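Local coordinates for protein PTS-dependent dihydroxyacetone kinase, ADP-binding subunit DhaL (Lactococcus lactis subsp. lactis, PDB 3CR3) that binds ADP and magnesium, and as DhaL-ATP passes to dihydroxyacetone on DhaK the phosphoryl group it receives from DhaM, at residues A[8-13]-A[185-190]; A[16-21]-A[180-185]; A[110-115]-A[123-128]; A[147-152]-A[175-180]. All blocks are in the same frame, centred on the assembly; numbering follows the deposited sequence.

Contact 1: residues A[8-13]-A[185-190]; sequences IEWLGK and ETLLEV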
# COMPACT_ATOMS: atom_id res chain seq x y z
N ILE A 8 -28.53 10.12 -31.10
CA ILE A 8 -28.79 8.71 -30.84
C ILE A 8 -28.19 7.82 -31.94
O ILE A 8 -27.65 6.74 -31.65
CB ILE A 8 -30.29 8.43 -30.60
CG1 ILE A 8 -30.68 8.92 -29.20
CG2 ILE A 8 -30.59 6.94 -30.75
CD1 ILE A 8 -32.18 9.06 -28.96
N GLU A 9 -28.28 8.27 -33.19
CA GLU A 9 -27.62 7.60 -34.30
C GLU A 9 -26.11 7.50 -34.05
O GLU A 9 -25.53 6.43 -34.23
CB GLU A 9 -27.89 8.33 -35.62
CG GLU A 9 -27.29 7.63 -36.86
CD GLU A 9 -27.39 8.46 -38.13
OE1 GLU A 9 -27.83 9.64 -38.07
OE2 GLU A 9 -27.02 7.94 -39.21
N TRP A 10 -25.51 8.61 -33.63
CA TRP A 10 -24.05 8.71 -33.47
C TRP A 10 -23.56 7.73 -32.41
O TRP A 10 -22.65 6.94 -32.66
CB TRP A 10 -23.62 10.19 -33.19
CG TRP A 10 -22.25 10.36 -32.55
CD1 TRP A 10 -21.10 9.66 -32.84
CD2 TRP A 10 -21.89 11.30 -31.52
NE1 TRP A 10 -20.07 10.10 -32.04
CE2 TRP A 10 -20.52 11.10 -31.22
CE3 TRP A 10 -22.60 12.29 -30.81
CZ2 TRP A 10 -19.84 11.85 -30.26
CZ3 TRP A 10 -21.92 13.03 -29.84
CH2 TRP A 10 -20.56 12.81 -29.58
N LEU A 11 -24.21 7.76 -31.26
CA LEU A 11 -23.84 6.90 -30.15
C LEU A 11 -24.05 5.41 -30.47
O LEU A 11 -23.29 4.57 -29.98
CB LEU A 11 -24.59 7.32 -28.87
CG LEU A 11 -24.12 8.65 -28.29
CD1 LEU A 11 -25.16 9.27 -27.36
CD2 LEU A 11 -22.77 8.51 -27.59
N GLY A 12 -25.05 5.11 -31.29
CA GLY A 12 -25.29 3.74 -31.74
C GLY A 12 -24.15 3.24 -32.61
O GLY A 12 -23.66 2.13 -32.41
N LYS A 13 -23.72 4.07 -33.57
CA LYS A 13 -22.57 3.76 -34.42
C LYS A 13 -21.28 3.64 -33.62
O LYS A 13 -20.46 2.79 -33.92
CB LYS A 13 -22.39 4.80 -35.52
CG LYS A 13 -23.42 4.69 -36.64
CD LYS A 13 -23.11 5.71 -37.73
CE LYS A 13 -24.07 5.54 -38.91
NZ LYS A 13 -23.91 4.20 -39.55
N GLU A 185 -14.77 9.60 -35.34
CA GLU A 185 -15.00 9.05 -36.66
C GLU A 185 -16.50 8.82 -36.93
O GLU A 185 -17.00 9.19 -37.98
CB GLU A 185 -14.15 7.78 -36.84
CG GLU A 185 -14.78 6.64 -37.56
CD GLU A 185 -13.83 5.45 -37.72
OE1 GLU A 185 -12.86 5.32 -36.91
OE2 GLU A 185 -14.06 4.67 -38.67
N THR A 186 -17.20 8.23 -35.97
CA THR A 186 -18.66 8.06 -36.07
C THR A 186 -19.41 9.40 -35.98
O THR A 186 -20.42 9.60 -36.63
CB THR A 186 -19.18 7.11 -34.99
OG1 THR A 186 -18.66 7.51 -33.70
CG2 THR A 186 -18.73 5.68 -35.29
N LEU A 187 -18.90 10.33 -35.18
CA LEU A 187 -19.43 11.68 -35.15
C LEU A 187 -19.38 12.35 -36.54
O LEU A 187 -20.38 12.90 -37.01
CB LEU A 187 -18.67 12.53 -34.11
CG LEU A 187 -19.20 13.97 -33.94
CD1 LEU A 187 -20.73 13.99 -33.68
CD2 LEU A 187 -18.47 14.66 -32.84
N LEU A 188 -18.21 12.29 -37.17
CA LEU A 188 -18.01 12.88 -38.49
C LEU A 188 -18.97 12.31 -39.54
O LEU A 188 -19.50 13.04 -40.38
CB LEU A 188 -16.55 12.70 -38.94
CG LEU A 188 -15.49 13.56 -38.24
CD1 LEU A 188 -14.15 13.36 -38.90
CD2 LEU A 188 -15.87 15.04 -38.24
N GLU A 189 -19.19 11.00 -39.47
CA GLU A 189 -20.16 10.31 -40.34
C GLU A 189 -21.58 10.88 -40.29
O GLU A 189 -22.26 10.94 -41.31
CB GLU A 189 -20.22 8.81 -40.00
CG GLU A 189 -18.96 8.02 -40.31
CD GLU A 189 -19.03 6.57 -39.84
OE1 GLU A 189 -20.05 6.16 -39.24
OE2 GLU A 189 -18.05 5.82 -40.07
N VAL A 190 -22.04 11.27 -39.11
CA VAL A 190 -23.44 11.69 -38.99
C VAL A 190 -23.58 13.21 -39.06
O VAL A 190 -24.64 13.73 -39.40
CB VAL A 190 -24.14 11.12 -37.71
CG1 VAL A 190 -23.66 9.72 -37.40
CG2 VAL A 190 -23.95 12.03 -36.52
O HOH W 1 -22.05 4.95 -41.32
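Around Trp10 and Leu187, whose CA atoms are 5.7 Å apart, helices 4-20 and 175-191 run roughly antiparallel, their local axes approaching to 8.7 Å at an angle of 142°. Trp10 fills the space between them. Its CG stands anti to the backbone N (chi1 160°), which brings the indole against Leu187. The methyl CD1 of Leu187 sits over the indole face, 3.7 Å from the centroid of the six-membered ring and 14° off its normal, a CH-pi contact that joins a broad flat surface to a branched aliphatic end. Thr186 meets the same indole at its edge, with CB close to the ring plane. The indole NE1 gives its hydrogen bond to Leu183 O, one turn before Leu187 on the partner helix, and Thr186 OG1 is hydrogen-bonded to the carbonyl of Tyr182, so both buried polar atoms have backbone partners. Thr186 turns its methyl CG2 to Lys13 CB at 3.8 Å, while Val190 CG2 packs on Trp10 CB at 3.8 Å. Toward the surface the character changes. Lys13 runs extended past Glu189, CD lying 3.4 Å from OE1, and then bends at its end. Its NZ stays 4.3 Å from Glu189 OE1, too far for a salt bridge, and a water that accepts from NZ and donates to OE1 joins the two charges instead. A lysine suits this edge: its aliphatic stem packs on Thr186 and Val190 while its ammonium reaches a water. Helix 60-74 flanks the pair, Phe64 touching Trp10 and Val67 touching Leu11.

Contact 2: residues A[16-21]-A[180-185]; sequences EKIQEN and SAYLFE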
# COMPACT_ATOMS: atom_id res chain seq x y z
N GLU A 16 -21.31 0.40 -31.83
CA GLU A 16 -20.98 -0.62 -32.83
C GLU A 16 -19.47 -0.75 -33.07
O GLU A 16 -18.95 -1.85 -33.11
CB GLU A 16 -21.70 -0.35 -34.16
CG GLU A 16 -23.17 -0.73 -34.18
CD GLU A 16 -23.91 -0.15 -35.38
OE1 GLU A 16 -23.28 0.07 -36.45
OE2 GLU A 16 -25.14 0.09 -35.26
N LYS A 17 -18.78 0.38 -33.24
CA LYS A 17 -17.32 0.38 -33.37
C LYS A 17 -16.65 -0.20 -32.13
O LYS A 17 -15.64 -0.90 -32.23
CB LYS A 17 -16.81 1.79 -33.59
CG LYS A 17 -17.10 2.37 -34.96
CD LYS A 17 -16.16 1.80 -36.00
CE LYS A 17 -16.28 2.53 -37.31
NZ LYS A 17 -15.17 2.13 -38.24
N ILE A 18 -17.22 0.11 -30.97
CA ILE A 18 -16.69 -0.35 -29.68
C ILE A 18 -16.84 -1.87 -29.53
O ILE A 18 -15.87 -2.55 -29.19
CB ILE A 18 -17.38 0.38 -28.49
CG1 ILE A 18 -16.88 1.84 -28.37
CG2 ILE A 18 -17.18 -0.38 -27.19
CD1 ILE A 18 -15.39 1.99 -28.12
N GLN A 19 -18.04 -2.38 -29.78
CA GLN A 19 -18.29 -3.84 -29.74
C GLN A 19 -17.46 -4.60 -30.77
O GLN A 19 -16.92 -5.65 -30.46
CB GLN A 19 -19.78 -4.14 -29.97
CG GLN A 19 -20.73 -3.44 -29.01
CD GLN A 19 -20.48 -3.79 -27.56
OE1 GLN A 19 -19.96 -4.85 -27.25
NE2 GLN A 19 -20.88 -2.90 -26.66
N GLU A 20 -17.36 -4.05 -31.98
CA GLU A 20 -16.58 -4.67 -33.05
C GLU A 20 -15.10 -4.79 -32.68
O GLU A 20 -14.48 -5.84 -32.90
CB GLU A 20 -16.73 -3.90 -34.36
CG GLU A 20 -18.10 -4.11 -35.07
CD GLU A 20 -18.24 -3.32 -36.37
OE1 GLU A 20 -17.38 -2.43 -36.65
OE2 GLU A 20 -19.21 -3.57 -37.12
N ASN A 21 -14.55 -3.72 -32.12
CA ASN A 21 -13.12 -3.63 -31.84
C ASN A 21 -12.72 -3.83 -30.39
O ASN A 21 -11.62 -3.41 -30.01
CB ASN A 21 -12.59 -2.29 -32.33
CG ASN A 21 -12.79 -2.10 -33.80
OD1 ASN A 21 -12.12 -2.73 -34.60
ND2 ASN A 21 -13.72 -1.21 -34.17
N SER A 180 -11.28 6.93 -28.41
CA SER A 180 -11.71 8.29 -28.78
C SER A 180 -11.77 8.54 -30.29
O SER A 180 -12.60 9.31 -30.75
CB SER A 180 -10.90 9.37 -28.07
OG SER A 180 -11.25 9.46 -26.70
N ALA A 181 -10.89 7.88 -31.05
CA ALA A 181 -10.92 7.95 -32.52
C ALA A 181 -12.24 7.40 -33.08
O ALA A 181 -12.87 8.02 -33.96
CB ALA A 181 -9.71 7.22 -33.14
N TYR A 182 -12.67 6.25 -32.55
CA TYR A 182 -13.95 5.66 -32.93
C TYR A 182 -15.09 6.63 -32.64
O TYR A 182 -16.04 6.74 -33.40
CB TYR A 182 -14.22 4.35 -32.16
CG TYR A 182 -13.21 3.22 -32.37
CD1 TYR A 182 -12.55 3.04 -33.59
CD2 TYR A 182 -12.96 2.31 -31.34
CE1 TYR A 182 -11.63 1.97 -33.77
CE2 TYR A 182 -12.08 1.26 -31.49
CZ TYR A 182 -11.40 1.09 -32.70
OH TYR A 182 -10.52 0.04 -32.81
N LEU A 183 -15.00 7.34 -31.52
CA LEU A 183 -16.02 8.30 -31.14
C LEU A 183 -16.19 9.41 -32.18
O LEU A 183 -17.32 9.75 -32.57
CB LEU A 183 -15.71 8.91 -29.76
CG LEU A 183 -16.78 9.82 -29.16
CD1 LEU A 183 -18.09 9.05 -28.96
CD2 LEU A 183 -16.29 10.38 -27.83
N PHE A 184 -15.06 9.98 -32.59
CA PHE A 184 -15.05 11.13 -33.49
C PHE A 184 -15.29 10.76 -34.94
O PHE A 184 -15.88 11.54 -35.69
CB PHE A 184 -13.73 11.90 -33.37
CG PHE A 184 -13.45 12.41 -31.99
CD1 PHE A 184 -14.50 12.78 -31.14
CD2 PHE A 184 -12.13 12.54 -31.54
CE1 PHE A 184 -14.25 13.26 -29.86
CE2 PHE A 184 -11.87 13.02 -30.25
CZ PHE A 184 -12.94 13.39 -29.42
N GLU A 185 -14.77 9.60 -35.34
CA GLU A 185 -15.00 9.05 -36.66
C GLU A 185 -16.50 8.82 -36.93
O GLU A 185 -17.00 9.19 -37.98
CB GLU A 185 -14.15 7.78 -36.84
CG GLU A 185 -14.78 6.64 -37.56
CD GLU A 185 -13.83 5.45 -37.72
OE1 GLU A 185 -12.86 5.32 -36.91
OE2 GLU A 185 -14.06 4.67 -38.67
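Lys17 O is gripped twice by Asn21, through its own backbone N at 3.0 Å and its side-chain ND2 at 2.7 Å, and the Asn21 amide thus held lies over Tyr182. This is a roughly antiparallel helix pair of the all-helical DhaL fold, helix 4-20 against helix 175-191, with local axes 9.8 Å apart at 145°. ND2 reaches Lys17 O in the carbonyl plane, on a lone pair. Asparagine suits this place, where the helix ends, because its short amide can fold back onto a carbonyl one turn earlier. The ND2 bond holds the amide's rotation, leaving its plane only 21° from that of the phenol ring, and Asn21 CB comes within 3.2 Å of Tyr182 OH. The same ring face carries Lys17 O. At the ring's edge Ile18 CD1 meets CD2 at 4.0 Å, and Leu25 and Tyr24 of helix 22-28 also touch the tyrosine. Lys17 packs its CB against Tyr182 CB at 3.9 Å, then bends at chi2, which turns the chain toward Glu185, whose side chain it meets at about a right angle. Buried Glu185 would probably keep its charge thanks to this lysine: NZ forms a salt bridge with OE2 at 2.8 Å, coming from above the carboxylate plane, 56° out of it.

Contact 3: residues A[110-115]-A[123-128]; sequences AIQKRG and TMVDIW. With ADP (adenosine-5'-diphosphate), chain G.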
# COMPACT_ATOMS: atom_id res chain seq x y z
N ALA A 110 -13.17 19.22 -19.64
CA ALA A 110 -13.56 18.33 -18.55
C ALA A 110 -12.62 17.13 -18.36
O ALA A 110 -12.35 16.75 -17.22
CB ALA A 110 -15.00 17.86 -18.75
N ILE A 111 -12.14 16.54 -19.45
CA ILE A 111 -11.19 15.41 -19.35
C ILE A 111 -9.88 15.90 -18.75
O ILE A 111 -9.28 15.23 -17.90
CB ILE A 111 -10.92 14.71 -20.72
CG1 ILE A 111 -12.19 14.10 -21.30
CG2 ILE A 111 -9.86 13.57 -20.60
CD1 ILE A 111 -12.05 13.74 -22.78
N GLN A 112 -9.45 17.08 -19.19
CA GLN A 112 -8.23 17.66 -18.68
C GLN A 112 -8.36 18.02 -17.20
O GLN A 112 -7.45 17.76 -16.41
CB GLN A 112 -7.79 18.84 -19.54
CG GLN A 112 -7.14 18.38 -20.82
CD GLN A 112 -6.42 19.50 -21.55
OE1 GLN A 112 -7.05 20.33 -22.20
NE2 GLN A 112 -5.10 19.53 -21.43
N LYS A 113 -9.52 18.56 -16.81
CA LYS A 113 -9.79 18.85 -15.40
C LYS A 113 -9.79 17.56 -14.56
O LYS A 113 -9.27 17.55 -13.45
CB LYS A 113 -11.12 19.60 -15.24
CG LYS A 113 -11.39 20.10 -13.82
CD LYS A 113 -12.67 20.92 -13.75
CE LYS A 113 -13.23 20.99 -12.31
NZ LYS A 113 -13.86 19.70 -11.84
N ARG A 114 -10.33 16.47 -15.11
CA ARG A 114 -10.55 15.26 -14.32
C ARG A 114 -9.27 14.43 -14.14
O ARG A 114 -9.00 13.95 -13.04
CB ARG A 114 -11.67 14.41 -14.94
CG ARG A 114 -12.07 13.17 -14.12
CD ARG A 114 -12.59 13.57 -12.74
NE ARG A 114 -13.74 14.46 -12.83
CZ ARG A 114 -14.03 15.42 -11.97
NH1 ARG A 114 -13.23 15.64 -10.93
NH2 ARG A 114 -15.10 16.18 -12.15
N GLY A 115 -8.51 14.27 -15.21
CA GLY A 115 -7.29 13.47 -15.18
C GLY A 115 -6.02 14.31 -15.15
O GLY A 115 -4.95 13.76 -14.98
N THR A 123 -2.47 10.26 -23.89
CA THR A 123 -3.82 9.87 -23.47
C THR A 123 -4.82 10.37 -24.52
O THR A 123 -4.43 11.08 -25.45
CB THR A 123 -4.22 10.49 -22.12
OG1 THR A 123 -4.43 11.90 -22.30
CG2 THR A 123 -3.19 10.24 -21.02
N MSE A 124 -6.10 10.03 -24.32
CA MSE A 124 -7.21 10.50 -25.16
C MSE A 124 -7.26 12.02 -25.30
O MSE A 124 -7.78 12.51 -26.26
CB MSE A 124 -8.54 9.99 -24.62
CG MSE A 124 -8.93 10.60 -23.26
SE MSE A 124 -10.60 9.80 -22.54
CE MSE A 124 -11.84 10.58 -23.70
N VAL A 125 -6.75 12.75 -24.31
CA VAL A 125 -6.59 14.21 -24.39
C VAL A 125 -5.92 14.64 -25.71
O VAL A 125 -6.29 15.66 -26.31
CB VAL A 125 -5.79 14.74 -23.16
CG1 VAL A 125 -5.29 16.17 -23.37
CG2 VAL A 125 -6.63 14.68 -21.88
N ASP A 126 -4.98 13.83 -26.17
CA ASP A 126 -4.22 14.16 -27.39
C ASP A 126 -5.12 14.20 -28.62
O ASP A 126 -4.99 15.09 -29.46
CB ASP A 126 -3.10 13.15 -27.60
CG ASP A 126 -2.19 13.04 -26.41
OD1 ASP A 126 -2.13 14.00 -25.60
OD2 ASP A 126 -1.54 11.99 -26.27
N ILE A 127 -6.06 13.26 -28.71
CA ILE A 127 -6.91 13.21 -29.87
C ILE A 127 -8.10 14.18 -29.73
O ILE A 127 -8.53 14.77 -30.73
CB ILE A 127 -7.32 11.75 -30.27
CG1 ILE A 127 -7.94 11.71 -31.68
CG2 ILE A 127 -8.23 11.14 -29.23
CD1 ILE A 127 -7.84 10.34 -32.37
N TRP A 128 -8.59 14.37 -28.50
CA TRP A 128 -9.66 15.34 -28.26
C TRP A 128 -9.17 16.72 -28.70
O TRP A 128 -9.88 17.45 -29.40
CB TRP A 128 -10.11 15.34 -26.78
CG TRP A 128 -11.12 14.26 -26.46
CD1 TRP A 128 -10.88 12.92 -26.28
CD2 TRP A 128 -12.53 14.44 -26.27
NE1 TRP A 128 -12.06 12.25 -26.02
CE2 TRP A 128 -13.09 13.16 -26.01
CE3 TRP A 128 -13.39 15.54 -26.32
CZ2 TRP A 128 -14.46 12.97 -25.77
CZ3 TRP A 128 -14.74 15.35 -26.11
CH2 TRP A 128 -15.26 14.07 -25.83
PB ADP G . -7.67 1.82 -16.57
O1B ADP G . -7.74 0.33 -16.71
O2B ADP G . -8.13 2.30 -15.24
O3B ADP G . -6.33 2.41 -17.00
PA ADP G . -9.02 1.92 -19.14
O1A ADP G . -8.10 0.81 -19.53
O2A ADP G . -10.49 1.67 -19.35
O3A ADP G . -8.77 2.40 -17.61
O5' ADP G . -8.61 3.27 -19.94
C5' ADP G . -7.24 3.57 -20.20
C4' ADP G . -7.20 4.89 -20.94
O4' ADP G . -7.63 5.98 -20.11
C3' ADP G . -5.80 5.27 -21.40
O3' ADP G . -5.55 4.66 -22.67
C2' ADP G . -5.85 6.80 -21.48
O2' ADP G . -6.22 7.28 -22.77
C1' ADP G . -6.99 7.18 -20.54
N9 ADP G . -6.45 7.84 -19.34
C8 ADP G . -5.93 7.20 -18.27
N7 ADP G . -5.52 8.08 -17.35
C5 ADP G . -5.77 9.31 -17.84
C6 ADP G . -5.56 10.69 -17.36
N6 ADP G . -5.02 10.89 -16.14
N1 ADP G . -5.96 11.70 -18.16
C2 ADP G . -6.52 11.50 -19.37
N3 ADP G . -6.73 10.27 -19.86
C4 ADP G . -6.37 9.16 -19.15
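The indole of Trp128 has the methyl CD1 of Ile111 over one face, 3.5 Å from the centroid of the five-membered ring and 10° off its normal, a CH-pi contact; at its edge, in plane, lies Met124 O, and Phe184 packs edge-to-face with it. Its NE1 is hydrogen-bonded to Ser180 OG on helix 175-191. Ile111 divides its branches: CG1 anti to the carbonyl carbon (chi1 -62°) and then extended takes CD1 to the indole, while CG2 meets Val125 CG2 at 3.6 Å. Val125 also covers the stem of Gln112, CG1 to CG at 3.8 Å. The second flat group is the adenine of ADP. Thr123 lies over one of its faces, CB 3.4 Å from N3, and beta-branching gives this small residue a broad apolar side. Gly115 O accepts from adenine N6 at 3.1 Å, nearly straight at 171°, and the lack of a side chain lets the base come close. Met124, here selenomethionine, donates its backbone N to ribose O2' at 3.2 Å. Thr123 and Asp126 form a capping box: Thr123 OG1 accepts from Val125 N, and Thr123 N returns a weak bond to Asp126 OD2. This forms the adenosine part of the DhaL ADP pocket, between the end of helix 100-115 and the capped start of helix 125-136.

Contact 4: residues A[147-152]-A[175-180]; sequences KVVKAS and PGTQSS. With ADP (adenosine-5'-diphosphate), chain G.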
# COMPACT_ATOMS: atom_id res chain seq x y z
N LYS A 147 -4.14 9.34 -37.99
CA LYS A 147 -2.80 9.90 -37.81
C LYS A 147 -2.45 10.09 -36.33
O LYS A 147 -1.37 9.70 -35.89
CB LYS A 147 -2.67 11.23 -38.59
CG LYS A 147 -1.34 11.94 -38.48
CD LYS A 147 -1.27 13.24 -39.32
CE LYS A 147 -1.84 14.47 -38.57
NZ LYS A 147 -2.31 15.56 -39.50
N VAL A 148 -3.36 10.69 -35.56
CA VAL A 148 -3.15 10.90 -34.12
C VAL A 148 -3.03 9.58 -33.34
O VAL A 148 -2.20 9.46 -32.43
CB VAL A 148 -4.24 11.81 -33.50
CG1 VAL A 148 -3.99 12.03 -31.98
CG2 VAL A 148 -4.29 13.14 -34.23
N VAL A 149 -3.87 8.61 -33.69
CA VAL A 149 -3.82 7.28 -33.08
C VAL A 149 -2.44 6.63 -33.28
O VAL A 149 -1.83 6.13 -32.33
CB VAL A 149 -4.92 6.35 -33.66
CG1 VAL A 149 -4.74 4.90 -33.17
CG2 VAL A 149 -6.31 6.89 -33.33
N LYS A 150 -1.95 6.65 -34.51
CA LYS A 150 -0.65 6.07 -34.80
C LYS A 150 0.46 6.84 -34.09
O LYS A 150 1.40 6.24 -33.59
CB LYS A 150 -0.38 6.05 -36.31
CG LYS A 150 -1.06 4.92 -37.04
CD LYS A 150 -0.54 4.83 -38.46
CE LYS A 150 -1.17 3.65 -39.19
NZ LYS A 150 -0.55 2.34 -38.80
N ALA A 151 0.32 8.16 -34.04
CA ALA A 151 1.30 9.03 -33.39
C ALA A 151 1.38 8.78 -31.90
O ALA A 151 2.42 9.05 -31.27
CB ALA A 151 0.99 10.51 -33.68
N SER A 152 0.29 8.25 -31.31
CA SER A 152 0.31 7.97 -29.88
C SER A 152 1.39 6.97 -29.50
O SER A 152 1.89 7.00 -28.38
CB SER A 152 -1.07 7.53 -29.35
OG SER A 152 -1.32 6.15 -29.58
N PRO A 175 -4.76 2.90 -25.78
CA PRO A 175 -6.14 2.42 -25.99
C PRO A 175 -7.25 3.50 -25.92
O PRO A 175 -8.15 3.47 -26.75
CB PRO A 175 -6.33 1.34 -24.91
CG PRO A 175 -5.23 1.50 -23.95
CD PRO A 175 -4.09 2.22 -24.65
N GLY A 176 -7.20 4.40 -24.95
CA GLY A 176 -8.15 5.50 -24.86
C GLY A 176 -8.14 6.40 -26.09
O GLY A 176 -9.18 6.90 -26.50
N THR A 177 -6.94 6.64 -26.64
CA THR A 177 -6.79 7.42 -27.87
C THR A 177 -7.55 6.74 -29.01
O THR A 177 -8.25 7.40 -29.78
CB THR A 177 -5.31 7.65 -28.23
OG1 THR A 177 -4.67 8.35 -27.15
CG2 THR A 177 -5.16 8.49 -29.51
N GLN A 178 -7.41 5.42 -29.12
CA GLN A 178 -8.12 4.63 -30.11
C GLN A 178 -9.64 4.65 -29.90
O GLN A 178 -10.40 4.81 -30.85
CB GLN A 178 -7.63 3.17 -30.15
CG GLN A 178 -8.31 2.31 -31.20
CD GLN A 178 -8.08 2.77 -32.61
OE1 GLN A 178 -8.85 3.56 -33.17
NE2 GLN A 178 -7.00 2.30 -33.21
N SER A 179 -10.08 4.45 -28.66
CA SER A 179 -11.52 4.47 -28.44
C SER A 179 -12.05 5.89 -28.74
O SER A 179 -13.09 6.04 -29.33
CB SER A 179 -11.88 3.96 -27.03
OG SER A 179 -11.31 4.81 -26.03
N SER A 180 -11.28 6.93 -28.41
CA SER A 180 -11.71 8.29 -28.78
C SER A 180 -11.77 8.54 -30.29
O SER A 180 -12.60 9.31 -30.75
CB SER A 180 -10.90 9.37 -28.07
OG SER A 180 -11.25 9.46 -26.70
PB ADP G . -7.67 1.82 -16.57
O1B ADP G . -7.74 0.33 -16.71
O2B ADP G . -8.13 2.30 -15.24
O3B ADP G . -6.33 2.41 -17.00
PA ADP G . -9.02 1.92 -19.14
O1A ADP G . -8.10 0.81 -19.53
O2A ADP G . -10.49 1.67 -19.35
O3A ADP G . -8.77 2.40 -17.61
O5' ADP G . -8.61 3.27 -19.94
C5' ADP G . -7.24 3.57 -20.20
C4' ADP G . -7.20 4.89 -20.94
O4' ADP G . -7.63 5.98 -20.11
C3' ADP G . -5.80 5.27 -21.40
O3' ADP G . -5.55 4.66 -22.67
C2' ADP G . -5.85 6.80 -21.48
O2' ADP G . -6.22 7.28 -22.77
C1' ADP G . -6.99 7.18 -20.54
N9 ADP G . -6.45 7.84 -19.34
C8 ADP G . -5.93 7.20 -18.27
N7 ADP G . -5.52 8.08 -17.35
C5 ADP G . -5.77 9.31 -17.84
C6 ADP G . -5.56 10.69 -17.36
N6 ADP G . -5.02 10.89 -16.14
N1 ADP G . -5.96 11.70 -18.16
C2 ADP G . -6.52 11.50 -19.37
N3 ADP G . -6.73 10.27 -19.86
C4 ADP G . -6.37 9.16 -19.15
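Thr177, Val149 and Gln178 carry this contact, in which helices 142-151 and 175-191 run almost exactly antiparallel at 173°, their local axes 9.3 Å apart. Thr177 points its methyl at helix 142-151: CG2 stands anti to the backbone N and rests 4.0 Å from Val149 CA, with Ser152 CB at 4.2 Å. The same rotation turns OG1 back to Asp174 OD2, its hydrogen-bond partner, so one residue is apolar toward the helix and polar toward the loop. Val149 puts its two methyls to separate use. CG1 touches Gln178 NE2 at 3.4 Å, and CG2 faces the carbonyl of Thr177. Gln178 reaches it by bending at chi2 (62°), which lays the amide beside the valine. Near the C-terminal end of helix 142-151, Val149 O accepts from both the N and the OG of Ser152, the hydroxyl at 2.8 Å, and Ser152 OG in turn accepts from Asp174 N. On the nucleotide side Gly176 N, in the first turn and needing no helical acceptor, bonds ADP O3' at 2.8 Å and 159°; Pro175 before it, without an N-H, suits a helix start and sets CG near the same oxygen. Helix 125-136 flanks the pair through Ile127, against Val148 and Val149, and helix 22-28 covers Gln178 through Tyr24, Leu25 and Leu28.

Helix 175-191 is the common thread: contacts 4, 2 and 1 follow each other along it, contact 4 at its start beside ADP, contact 1 near its end. Contacts 1 and 2, with centres about 9 Å apart, share Glu185, and both join helix 175-191 to helix 4-20, zipping the chain's first and last long helices together. Contact 2 and contact 4 share Ser180, their centres about 11 Å apart. Contact 3 closes before contact 4 opens, and both lie within the span bracketed by contacts 1 and 2. The centres of contacts 3 and 4 are about 12 Å apart and both touch ADP. The centre of contact 1 is about 20 Å from that of contact 3, on the opposite side of the chain's centre, so contact 1 joins helices well away from the nucleotide-binding end.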